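Local coordinates for protein hypoxanthine-guanine phosphoribosyltransferase (Leishmania tarentolae, PDB 1PZM) that probably salvages purines by transferring the phosphoribosyl group of 5-phosphoribosylpyrophosphate to guanine or hypoxanthine, and is bound here to guanosine monophosphate, at residues K39-I44 and A73-F78; A46-F51 and S148-V153. All blocks are in the same frame, centred on the assembly; numbering follows the deposited sequence.

Contact 1. Residues K39-I44 and A73-F78; sequences KCAKKI and ADLARF
Ala41 and Phe78 make the closest meeting of the two helices: the methyl group of Ala41 points toward the neighbouring helix, and its CB lies 3.8 Å from CB of Phe78. The Ala41 methyl also comes within 3.9 Å of the backbone O of Phe78, and the two CA atoms are 6.0 Å apart, so the small residue lets the backbones draw together here. The axes of segments 39-44 and 73-78 approach to 9.5 Å and cross at -56°. The phenyl ring of Phe78 does not follow its CB into the interface. With CG anti to the carbonyl carbon (chi1 -69°), the ring turns away from residues 39-44, reaching back along the other helix to Thr37 and Ala38, and is engaged in a cation-pi contact with Arg194 of the second subunit. One turn on from Ala41 the packing is looser: CD1 of Leu75 stands 4.4 Å from CD1 of Ile44 and 4.5 Å from the Ala41 methyl. No hydrogen bond spans the pair, so the join is purely apolar. Leu79 extends it, touching both Ala41 and Ile44. Lys39 and Lys43 are exposed on the outer side of residues 39-44, while the exposed Lys42 runs along the flank to a salt bridge with Glu82. The far side of residues 73-78 faces the second subunit, where Ala73 packs on its counterpart. Arg77 NE donates to Ala73 O at 2.9 Å, and Arg77 is paired with Asp74 both within the helix and, reciprocally, with Asp74 of the second subunit. One face of helix 69-81 thus serves the dimer and another receives helix 30-48, two neighbouring helices packed against the parallel sheet of a type I phosphoribosyltransferase fold.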
loop_
_atom_site.group_PDB
_atom_site.type_symbol
_atom_site.label_atom_id
_atom_site.label_comp_id
_atom_site.label_asym_id
_atom_site.label_seq_id
_atom_site.Cartn_x
_atom_site.Cartn_y
_atom_site.Cartn_z
ATOM N N LYS A 39 14.492 9.539 -8.847
ATOM C CA LYS A 39 15.571 10.514 -8.560
ATOM C C LYS A 39 15.676 10.721 -7.058
ATOM O O LYS A 39 16.782 10.748 -6.506
ATOM C CB LYS A 39 15.342 11.868 -9.272
ATOM C CG LYS A 39 15.570 11.740 -10.839
ATOM C CD LYS A 39 15.429 13.127 -11.490
ATOM C CE LYS A 39 16.122 13.139 -12.849
ATOM N NZ LYS A 39 16.286 14.489 -13.458
ATOM N N CYS A 40 14.521 10.807 -6.377
ATOM C CA CYS A 40 14.557 11.080 -4.928
ATOM C C CYS A 40 15.148 9.834 -4.233
ATOM O O CYS A 40 15.965 9.937 -3.332
ATOM C CB CYS A 40 13.147 11.426 -4.416
ATOM S SG CYS A 40 12.990 11.421 -2.598
ATOM N N ALA A 41 14.761 8.650 -4.689
ATOM C CA ALA A 41 15.343 7.400 -4.158
ATOM C C ALA A 41 16.907 7.381 -4.319
ATOM O O ALA A 41 17.625 6.913 -3.418
ATOM C CB ALA A 41 14.737 6.208 -4.848
ATOM N N LYS A 42 17.431 7.877 -5.454
ATOM C CA LYS A 42 18.877 7.938 -5.589
ATOM C C LYS A 42 19.503 8.914 -4.572
ATOM O O LYS A 42 20.622 8.685 -4.064
ATOM C CB LYS A 42 19.317 8.337 -7.022
ATOM C CG LYS A 42 18.857 7.392 -8.118
ATOM C CD LYS A 42 19.306 7.889 -9.535
ATOM C CE LYS A 42 18.673 6.946 -10.577
ATOM N NZ LYS A 42 19.278 5.557 -10.589
ATOM N N LYS A 43 18.807 10.015 -4.310
ATOM C CA LYS A 43 19.251 10.965 -3.283
ATOM C C LYS A 43 19.301 10.286 -1.885
ATOM O O LYS A 43 20.324 10.323 -1.205
ATOM C CB LYS A 43 18.310 12.168 -3.222
ATOM C CG LYS A 43 18.529 13.310 -4.156
ATOM C CD LYS A 43 17.577 14.479 -3.759
ATOM C CE LYS A 43 17.493 15.594 -4.860
ATOM N NZ LYS A 43 16.112 16.234 -5.009
ATOM N N ILE A 44 18.194 9.657 -1.479
ATOM C CA ILE A 44 18.102 8.930 -0.188
ATOM C C ILE A 44 19.274 7.966 0.008
ATOM O O ILE A 44 19.926 7.958 1.053
ATOM C CB ILE A 44 16.702 8.210 -0.038
ATOM C CG1 ILE A 44 15.586 9.265 0.151
ATOM C CG2 ILE A 44 16.705 7.207 1.144
ATOM C CD1 ILE A 44 14.079 8.658 0.272
ATOM N N ALA A 73 4.321 1.895 -1.722
ATOM C CA ALA A 73 4.552 0.695 -2.536
ATOM C C ALA A 73 5.552 0.979 -3.632
ATOM O O ALA A 73 6.390 0.122 -3.938
ATOM C CB ALA A 73 3.256 0.239 -3.161
ATOM N N ASP A 74 5.421 2.152 -4.265
ATOM C CA ASP A 74 6.280 2.478 -5.423
ATOM C C ASP A 74 7.676 2.972 -4.930
ATOM O O ASP A 74 8.698 2.549 -5.415
ATOM C CB ASP A 74 5.597 3.592 -6.241
ATOM C CG ASP A 74 4.386 3.088 -7.043
ATOM O OD1 ASP A 74 4.025 1.858 -6.944
ATOM O OD2 ASP A 74 3.743 3.874 -7.808
ATOM N N LEU A 75 7.700 3.844 -3.921
ATOM C CA LEU A 75 8.983 4.303 -3.359
ATOM C C LEU A 75 9.786 3.125 -2.835
ATOM O O LEU A 75 10.994 3.100 -3.039
ATOM C CB LEU A 75 8.780 5.318 -2.236
ATOM C CG LEU A 75 10.001 5.761 -1.423
ATOM C CD1 LEU A 75 11.105 6.587 -2.227
ATOM C CD2 LEU A 75 9.520 6.581 -0.127
ATOM N N ALA A 76 9.129 2.177 -2.128
ATOM C CA ALA A 76 9.839 0.961 -1.693
ATOM C C ALA A 76 10.604 0.281 -2.834
ATOM O O ALA A 76 11.757 -0.084 -2.665
ATOM C CB ALA A 76 8.911 -0.093 -0.970
ATOM N N ARG A 77 9.949 0.114 -3.981
ATOM C CA ARG A 77 10.584 -0.514 -5.146
ATOM C C ARG A 77 11.703 0.309 -5.830
ATOM O O ARG A 77 12.709 -0.229 -6.224
ATOM C CB ARG A 77 9.526 -0.973 -6.144
ATOM C CG ARG A 77 8.661 -2.138 -5.597
ATOM C CD ARG A 77 7.495 -2.458 -6.473
ATOM N NE ARG A 77 6.369 -1.525 -6.333
ATOM C CZ ARG A 77 5.193 -1.807 -6.926
ATOM N NH1 ARG A 77 5.043 -2.996 -7.629
ATOM N NH2 ARG A 77 4.171 -0.972 -6.821
ATOM N N PHE A 78 11.549 1.612 -5.933
ATOM C CA PHE A 78 12.667 2.477 -6.325
ATOM C C PHE A 78 13.887 2.417 -5.381
ATOM O O PHE A 78 15.051 2.457 -5.830
ATOM C CB PHE A 78 12.176 3.947 -6.511
ATOM C CG PHE A 78 11.285 4.113 -7.716
ATOM C CD1 PHE A 78 9.977 4.566 -7.571
ATOM C CD2 PHE A 78 11.752 3.725 -8.992
ATOM C CE1 PHE A 78 9.126 4.653 -8.704
ATOM C CE2 PHE A 78 10.930 3.780 -10.122
ATOM C CZ PHE A 78 9.587 4.257 -9.973
#

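Contact 2. Residues A46-F51 and S148-V153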
loop_
_atom_site.group_PDB
_atom_site.type_symbol
_atom_site.label_atom_id
_atom_site.label_comp_id
_atom_site.label_asym_id
_atom_site.label_seq_id
_atom_site.Cartn_x
_atom_site.Cartn_y
_atom_site.Cartn_z
ATOM N N ALA A 46 22.096 8.059 -1.370
ATOM C CA ALA A 46 23.399 8.722 -1.295
ATOM C C ALA A 46 23.511 9.300 0.105
ATOM O O ALA A 46 24.578 9.230 0.723
ATOM C CB ALA A 46 23.548 9.863 -2.375
ATOM N N ASP A 47 22.392 9.828 0.611
ATOM C CA ASP A 47 22.375 10.452 1.910
ATOM C C ASP A 47 22.546 9.398 3.000
ATOM O O ASP A 47 22.987 9.711 4.093
ATOM C CB ASP A 47 21.086 11.230 2.125
ATOM C CG ASP A 47 21.002 12.493 1.297
ATOM O OD1 ASP A 47 22.051 13.025 0.820
ATOM O OD2 ASP A 47 19.890 13.053 1.118
ATOM N N TYR A 48 22.226 8.148 2.726
ATOM C CA TYR A 48 22.301 7.144 3.790
ATOM C C TYR A 48 23.515 6.208 3.689
ATOM O O TYR A 48 23.682 5.300 4.527
ATOM C CB TYR A 48 21.005 6.299 3.834
ATOM C CG TYR A 48 19.837 6.968 4.542
ATOM C CD1 TYR A 48 19.548 6.689 5.886
ATOM C CD2 TYR A 48 19.034 7.882 3.874
ATOM C CE1 TYR A 48 18.457 7.298 6.545
ATOM C CE2 TYR A 48 17.942 8.502 4.523
ATOM C CZ TYR A 48 17.678 8.202 5.853
ATOM O OH TYR A 48 16.629 8.829 6.477
ATOM N N LYS A 49 24.305 6.369 2.631
ATOM C CA LYS A 49 25.480 5.501 2.383
ATOM C C LYS A 49 26.419 5.350 3.597
ATOM O O LYS A 49 26.883 4.242 3.891
ATOM C CB LYS A 49 26.290 5.954 1.140
ATOM C CG LYS A 49 26.945 4.767 0.363
ATOM C CD LYS A 49 27.931 5.268 -0.711
ATOM N N ASP A 50 26.679 6.454 4.300
ATOM C CA ASP A 50 27.551 6.420 5.467
ATOM C C ASP A 50 26.920 5.771 6.700
ATOM O O ASP A 50 27.584 5.634 7.725
ATOM C CB ASP A 50 28.026 7.839 5.841
ATOM C CG ASP A 50 29.105 8.376 4.905
ATOM O OD1 ASP A 50 29.623 7.616 4.046
ATOM O OD2 ASP A 50 29.493 9.566 4.969
ATOM N N PHE A 51 25.643 5.400 6.620
ATOM C CA PHE A 51 24.969 4.734 7.745
ATOM C C PHE A 51 25.134 3.229 7.769
ATOM O O PHE A 51 24.751 2.563 8.743
ATOM C CB PHE A 51 23.495 5.138 7.847
ATOM C CG PHE A 51 23.291 6.495 8.454
ATOM C CD1 PHE A 51 24.100 6.927 9.515
ATOM C CD2 PHE A 51 22.290 7.345 7.977
ATOM C CE1 PHE A 51 23.925 8.188 10.088
ATOM C CE2 PHE A 51 22.099 8.624 8.546
ATOM C CZ PHE A 51 22.923 9.041 9.603
ATOM N N SER A 148 17.709 7.971 13.623
ATOM C CA SER A 148 17.415 9.220 12.928
ATOM C C SER A 148 15.959 9.206 12.457
ATOM O O SER A 148 15.321 8.151 12.354
ATOM C CB SER A 148 18.334 9.390 11.746
ATOM O OG SER A 148 18.066 8.310 10.855
ATOM N N LEU A 149 15.425 10.396 12.216
ATOM C CA LEU A 149 14.091 10.543 11.674
ATOM C C LEU A 149 14.127 11.475 10.474
ATOM O O LEU A 149 14.626 12.623 10.573
ATOM C CB LEU A 149 13.169 11.146 12.711
ATOM C CG LEU A 149 11.824 11.529 12.068
ATOM C CD1 LEU A 149 11.081 10.231 11.661
ATOM C CD2 LEU A 149 10.969 12.446 12.949
ATOM N N LYS A 150 13.580 11.015 9.359
ATOM C CA LYS A 150 13.498 11.874 8.192
ATOM C C LYS A 150 12.075 11.752 7.617
ATOM O O LYS A 150 11.342 10.814 7.968
ATOM C CB LYS A 150 14.544 11.524 7.117
ATOM C CG LYS A 150 16.039 11.765 7.478
ATOM C CD LYS A 150 16.461 13.248 7.523
ATOM C CE LYS A 150 17.814 13.388 8.261
ATOM N NZ LYS A 150 17.997 14.752 8.900
ATOM N N THR A 151 11.682 12.733 6.791
ATOM C CA THR A 151 10.367 12.726 6.181
ATOM C C THR A 151 10.469 12.813 4.698
ATOM O O THR A 151 11.221 13.683 4.153
ATOM C CB THR A 151 9.525 13.919 6.678
ATOM O OG1 THR A 151 10.279 15.163 6.464
ATOM C CG2 THR A 151 9.328 13.851 8.169
ATOM N N VAL A 152 9.676 11.985 4.025
ATOM C CA VAL A 152 9.560 12.108 2.574
ATOM C C VAL A 152 8.075 12.343 2.232
ATOM O O VAL A 152 7.178 11.662 2.790
ATOM C CB VAL A 152 10.133 10.853 1.845
ATOM C CG1 VAL A 152 9.446 9.526 2.352
ATOM C CG2 VAL A 152 10.005 10.991 0.313
ATOM N N VAL A 153 7.805 13.288 1.328
ATOM C CA VAL A 153 6.422 13.675 1.012
ATOM C C VAL A 153 6.309 13.755 -0.506
ATOM O O VAL A 153 7.144 14.449 -1.142
ATOM C CB VAL A 153 6.130 15.138 1.634
ATOM C CG1 VAL A 153 4.748 15.679 1.218
ATOM C CG2 VAL A 153 6.219 15.120 3.184
HETATM O O HOH W 1 16.176 8.018 9.001
#
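In the alpha/beta core of the phosphoribosyltransferase domain, the C-terminal end of helix 30-48 rests on strand 148-156 largely through one aromatic side chain, Tyr48. The phenol reaches over the strand with its OH 3.2 Å from CG and 3.5 Å from CB of Lys150. Lys150 bends at chi2 (-72°), which carries the rest of its chain away from the tyrosine; its NZ makes a long, weak ion pair with Asp168. No direct hydrogen bond links the two segments. A water does so instead, lying in the plane of the Tyr48 ring at its edge, 2.7 Å from Tyr48 OH and likewise 2.7 Å from Ser148 OG. The closest direct approach of the two side chains is looser, with Tyr48 CE1 4.4 Å from Ser148 OG. Ser148 OG also bonds to ND1 of His120, so the hydroxyl joins the water bridge to the adjoining strand. Past the tyrosine, Phe51 N bonds to Tyr48 O at 2.9 Å. The Phe51 ring stacks with His120, while Tyr48 packs on Met122 and Tyr169. Beneath the helix end, strand 148-156 runs parallel between strands 120-125 and 169-173, with Leu149 and Thr151 facing helix 132-142 on the opposite side of the sheet.

From the N terminus, helix 30-48 supplies residues 39-44 of contact 1, and its C-terminal end leads into residues 46-51 of contact 2. The chain next forms strand 59-64 and enters helix 69-81, where contact 1 closes a loop of 28 intervening residues. It continues through strands 86-91 and 120-125 and helix 132-142 before strand 148-156 closes the much longer loop of contact 2. Because the segments alternate along the sequence, the contacts cross rather than nest. Together they fasten helix 30-48 to its neighbouring helix and to the parallel sheet. Their centres lie about 11 Å apart, and Val152 joins them, its CG1 lying 3.9 Å from Leu75 CD2.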